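Local coordinates for maltose ABC transporter, periplasmic maltose-binding protein (Thermotoga maritima, PDB 2GHB) that probably binds maltose and related maltodextrins in the periplasm and hands them to a membrane-bound ABC transporter for uptake, at residues 81-86 / 303-308; 108-113 / 323-328. All coordinates share one frame; numbering follows the deposited sequence.

Contact 1: residues 81-86 / 303-308; sequences FSDLKN and PSRKDV
Arg305 and Asp83 form the salt bridge at the centre of this contact, the guanidinium gripping the carboxylate end-on: NH2 of Arg305 reaches OD1 of Asp83 at 3.0 Å, and its NH1 gives OD2 a nearly straight bond (170°). Both acceptors are met from above the carboxylate plane, which is turned 57° from the guanidinium. Asp307 takes the same guanidinium side-on, its two syn lone pairs facing NE and NH2. Arginine suits this place because its flat group has N-H groups on two edges, so that it can bind one carboxylate end-on and another side-on, and the bend at chi3 swings that group back beside Asp307. An alanine in place of Arg305 would probably leave Asp83 and Asp307 without the positive charge that lies between them.

Backbone carbonyls bind Lys306 twice: its N donates to Asn86 O at 2.8 Å, and its long chain brings NZ to Lys85 O at 2.7 Å, almost in line with the carbonyl. Asn86 packs against the salt-bridge network, its CB 3.4 Å from NH2 of Arg305 and 3.6 Å from OD2 of Asp307. Its amide plane is turned 22° from that of the guanidinium, while OD1 accepts a bond from Lys85 NZ.

The 3-10 turn 82-86 thus meets the start of helix 306-312, where Arg305 is the N-cap residue. Helix 289-298 borders Arg305 and Asp307 through Lys289, and Leu84 packs on strand 100-116.

Contact 2: residues 108-113 / 323-328; sequences MEAIAL and LSAANG
Ser324 supplies the polar link between the two segments, its OG donating a short hydrogen bond of 2.6 Å to the backbone O of Ile111. The hydroxyl lies in the carbonyl plane, with a C=O...donor angle of 154°. Placing OG opposite the backbone N (chi1 -171°) carries it off the helix to the carbonyl between Ala110 and Ala112. Serine suits the site because it is small enough for a close approach and still brings a donor to a buried backbone oxygen.

The apolar contacts are made mostly by methyl groups. CB of Ala110 rests on the helix at Ala325, 3.8 Å from its CA and 3.9 Å from its CB, so the methyl meets backbone as well as side chain. Here the two backbones come near, the CA atoms of Ala110 and Ala325 being 5.1 Å apart, a spacing that suits two alanines. Met108 approaches the same Ala325 methyl from farther along the strand: its chain folds at chi3 (-65°), and CE lies 4.0 Å from Ala325 CB. On the other flank, Ala112 CB packs beside the Ser324 side chain, 3.9 Å from its CB.

Around this interface, Met108 also touches Thr90 and Ala91 of helix 89-94. Ile111 turns its CB away from helix 316-327, and its side chain touches Tyr156 and Tyr157 of helix 155-164.

Small side chains therefore let the end of helix 316-327 lie close against strand 100-116, while one serine hydroxyl gives the buried Ile111 carbonyl a hydrogen-bond partner in otherwise apolar packing between these segments.

In the fold
Contacts 1 and 2 lie about 17 Å apart between centres and touch where Pro303 meets Met108. Their segments alternate along the chain, in the order 81-86, 108-113, 303-308 and 323-328, so each contact joins an early piece to one more than 200 residues later. Strand 100-116 relates them: it carries 108-113, pairs antiparallel with strand 302-303, and receives Leu84 of 81-86. Helices 306-312 and 316-327 follow one another and take part in contacts 1 and 2 respectively. Contact 2 is buried near the centre of the chain and contact 1 lies farther out. This interleaving of early and late chain is consistent with the periplasmic binding-protein fold, whose lobes are each built from separate parts of the sequence.

Contact 1: residues 81-86 / 303-308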
# COMPACT_ATOMS: atom_id res chain seq x y z
N PHE A 81 -21.12 -8.38 5.29
CA PHE A 81 -22.14 -8.51 4.28
C PHE A 81 -21.53 -9.25 3.10
O PHE A 81 -20.31 -9.30 2.95
CB PHE A 81 -22.76 -7.15 3.91
CG PHE A 81 -21.77 -6.09 3.45
CD1 PHE A 81 -21.68 -5.76 2.11
CD2 PHE A 81 -20.99 -5.39 4.36
CE1 PHE A 81 -20.77 -4.77 1.67
CE2 PHE A 81 -20.10 -4.41 3.92
CZ PHE A 81 -20.00 -4.11 2.57
N SER A 82 -22.37 -9.87 2.29
CA SER A 82 -21.90 -10.82 1.28
C SER A 82 -21.05 -10.19 0.16
O SER A 82 -20.11 -10.82 -0.35
CB SER A 82 -23.09 -11.53 0.64
OG SER A 82 -22.65 -12.46 -0.34
N ASP A 83 -21.38 -8.96 -0.23
CA ASP A 83 -20.66 -8.25 -1.29
C ASP A 83 -19.16 -8.03 -0.98
O ASP A 83 -18.38 -7.73 -1.88
CB ASP A 83 -21.36 -6.90 -1.53
CG ASP A 83 -21.08 -6.31 -2.88
OD1 ASP A 83 -20.69 -7.06 -3.79
OD2 ASP A 83 -21.30 -5.09 -3.04
N LEU A 84 -18.77 -8.20 0.29
CA LEU A 84 -17.37 -8.08 0.70
C LEU A 84 -16.44 -9.13 0.09
O LEU A 84 -15.23 -8.91 0.02
CB LEU A 84 -17.24 -8.14 2.23
CG LEU A 84 -17.55 -6.88 3.04
CD1 LEU A 84 -17.55 -7.20 4.55
CD2 LEU A 84 -16.59 -5.75 2.73
N LYS A 85 -17.00 -10.27 -0.34
CA LYS A 85 -16.24 -11.28 -1.08
C LYS A 85 -15.57 -10.73 -2.36
O LYS A 85 -14.66 -11.35 -2.89
CB LYS A 85 -17.14 -12.48 -1.46
CG LYS A 85 -18.25 -12.18 -2.47
CD LYS A 85 -18.97 -13.44 -2.89
CE LYS A 85 -20.28 -13.17 -3.62
NZ LYS A 85 -20.27 -11.95 -4.49
N ASN A 86 -16.02 -9.57 -2.84
CA ASN A 86 -15.50 -9.00 -4.08
C ASN A 86 -14.34 -8.00 -3.88
O ASN A 86 -13.84 -7.39 -4.83
CB ASN A 86 -16.65 -8.38 -4.87
CG ASN A 86 -17.67 -9.43 -5.37
OD1 ASN A 86 -18.86 -9.36 -5.05
ND2 ASN A 86 -17.20 -10.36 -6.16
N PRO A 303 -7.87 -0.19 -7.64
CA PRO A 303 -9.15 -0.50 -7.03
C PRO A 303 -9.05 -1.49 -5.88
O PRO A 303 -8.15 -2.35 -5.87
CB PRO A 303 -9.96 -1.11 -8.18
CG PRO A 303 -8.95 -1.63 -9.12
CD PRO A 303 -7.77 -0.76 -9.00
N SER A 304 -9.97 -1.36 -4.93
CA SER A 304 -10.07 -2.27 -3.80
C SER A 304 -10.91 -3.52 -4.13
O SER A 304 -10.91 -4.48 -3.36
CB SER A 304 -10.71 -1.53 -2.63
OG SER A 304 -12.01 -1.06 -3.01
N ARG A 305 -11.61 -3.50 -5.28
CA ARG A 305 -12.50 -4.59 -5.69
C ARG A 305 -12.00 -5.33 -6.93
O ARG A 305 -11.55 -4.71 -7.91
CB ARG A 305 -13.92 -4.06 -6.01
CG ARG A 305 -14.71 -3.58 -4.80
CD ARG A 305 -16.09 -3.16 -5.20
NE ARG A 305 -16.89 -4.30 -5.63
CZ ARG A 305 -18.01 -4.72 -5.05
NH1 ARG A 305 -18.53 -4.07 -4.02
NH2 ARG A 305 -18.65 -5.77 -5.54
N LYS A 306 -12.08 -6.65 -6.86
CA LYS A 306 -11.62 -7.53 -7.92
C LYS A 306 -12.46 -7.35 -9.18
O LYS A 306 -11.93 -7.35 -10.29
CB LYS A 306 -11.67 -8.98 -7.43
CG LYS A 306 -10.71 -9.29 -6.28
CD LYS A 306 -10.92 -10.66 -5.65
CE LYS A 306 -12.22 -10.77 -4.86
NZ LYS A 306 -12.30 -12.06 -4.05
N ASP A 307 -13.76 -7.12 -9.01
CA ASP A 307 -14.65 -6.96 -10.16
C ASP A 307 -14.53 -5.57 -10.82
O ASP A 307 -14.91 -5.40 -11.98
CB ASP A 307 -16.10 -7.32 -9.80
CG ASP A 307 -16.58 -6.67 -8.52
OD1 ASP A 307 -15.85 -5.85 -7.98
OD2 ASP A 307 -17.68 -7.00 -8.04
N VAL A 308 -13.98 -4.59 -10.10
CA VAL A 308 -13.69 -3.29 -10.69
C VAL A 308 -12.39 -3.34 -11.50
O VAL A 308 -12.28 -2.69 -12.54
CB VAL A 308 -13.62 -2.16 -9.62
CG1 VAL A 308 -13.14 -0.84 -10.26
CG2 VAL A 308 -15.00 -1.95 -8.95

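Contact 2: residues 108-113 / 323-328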
# COMPACT_ATOMS: atom_id res chain seq x y z
N MET A 108 -5.98 1.19 -3.28
CA MET A 108 -4.74 0.60 -2.78
C MET A 108 -3.54 1.26 -3.50
O MET A 108 -3.69 1.89 -4.55
CB MET A 108 -4.69 -0.90 -3.07
CG MET A 108 -5.70 -1.75 -2.37
SD MET A 108 -5.45 -3.51 -2.63
CE MET A 108 -5.72 -3.74 -4.38
N GLU A 109 -2.37 1.11 -2.90
CA GLU A 109 -1.13 1.67 -3.42
C GLU A 109 0.01 0.74 -3.05
O GLU A 109 0.25 0.51 -1.87
CB GLU A 109 -0.87 3.02 -2.78
CG GLU A 109 0.17 3.85 -3.49
CD GLU A 109 0.28 5.26 -2.92
OE1 GLU A 109 0.53 5.39 -1.71
OE2 GLU A 109 0.07 6.23 -3.68
N ALA A 110 0.68 0.17 -4.04
CA ALA A 110 1.93 -0.57 -3.79
C ALA A 110 2.93 -0.42 -4.94
O ALA A 110 2.57 0.03 -6.04
CB ALA A 110 1.65 -2.02 -3.52
N ILE A 111 4.20 -0.75 -4.66
CA ILE A 111 5.25 -0.66 -5.68
C ILE A 111 5.21 -1.93 -6.54
O ILE A 111 4.67 -2.98 -6.14
CB ILE A 111 6.67 -0.39 -5.08
CG1 ILE A 111 7.18 -1.58 -4.25
CG2 ILE A 111 6.66 0.90 -4.28
CD1 ILE A 111 8.38 -1.25 -3.31
N ALA A 112 5.75 -1.80 -7.75
CA ALA A 112 5.88 -2.93 -8.68
C ALA A 112 7.07 -2.75 -9.62
O ALA A 112 7.77 -1.75 -9.56
CB ALA A 112 4.60 -3.12 -9.48
N LEU A 113 7.27 -3.71 -10.51
CA LEU A 113 8.33 -3.59 -11.54
C LEU A 113 7.93 -2.58 -12.61
O LEU A 113 6.93 -2.77 -13.31
CB LEU A 113 8.63 -4.93 -12.20
CG LEU A 113 9.84 -4.90 -13.18
CD1 LEU A 113 11.15 -4.78 -12.42
CD2 LEU A 113 9.85 -6.14 -14.04
N LEU A 323 -2.11 -6.24 -9.13
CA LEU A 323 -1.66 -7.59 -8.83
C LEU A 323 -0.56 -7.61 -7.77
O LEU A 323 -0.51 -8.50 -6.93
CB LEU A 323 -1.16 -8.26 -10.10
CG LEU A 323 -2.19 -8.43 -11.23
CD1 LEU A 323 -1.56 -9.24 -12.36
CD2 LEU A 323 -3.49 -9.05 -10.74
N SER A 324 0.31 -6.62 -7.81
CA SER A 324 1.38 -6.47 -6.82
C SER A 324 0.73 -6.19 -5.45
O SER A 324 1.01 -6.89 -4.44
CB SER A 324 2.33 -5.34 -7.26
OG SER A 324 3.50 -5.25 -6.47
N ALA A 325 -0.16 -5.20 -5.42
CA ALA A 325 -0.86 -4.84 -4.18
C ALA A 325 -1.66 -6.03 -3.59
O ALA A 325 -1.62 -6.27 -2.41
CB ALA A 325 -1.75 -3.62 -4.40
N ALA A 326 -2.35 -6.77 -4.44
CA ALA A 326 -3.15 -7.94 -4.00
C ALA A 326 -2.30 -8.99 -3.27
O ALA A 326 -2.79 -9.64 -2.36
CB ALA A 326 -3.88 -8.60 -5.21
N ASN A 327 -1.03 -9.14 -3.68
CA ASN A 327 -0.08 -10.06 -3.03
C ASN A 327 0.61 -9.44 -1.85
O ASN A 327 1.30 -10.13 -1.11
CB ASN A 327 1.03 -10.52 -4.02
CG ASN A 327 0.55 -11.54 -5.01
OD1 ASN A 327 -0.35 -12.32 -4.70
ND2 ASN A 327 1.16 -11.55 -6.19
N GLY A 328 0.44 -8.14 -1.65
CA GLY A 328 1.12 -7.45 -0.59
C GLY A 328 0.53 -7.62 0.81
O GLY A 328 -0.44 -8.36 1.03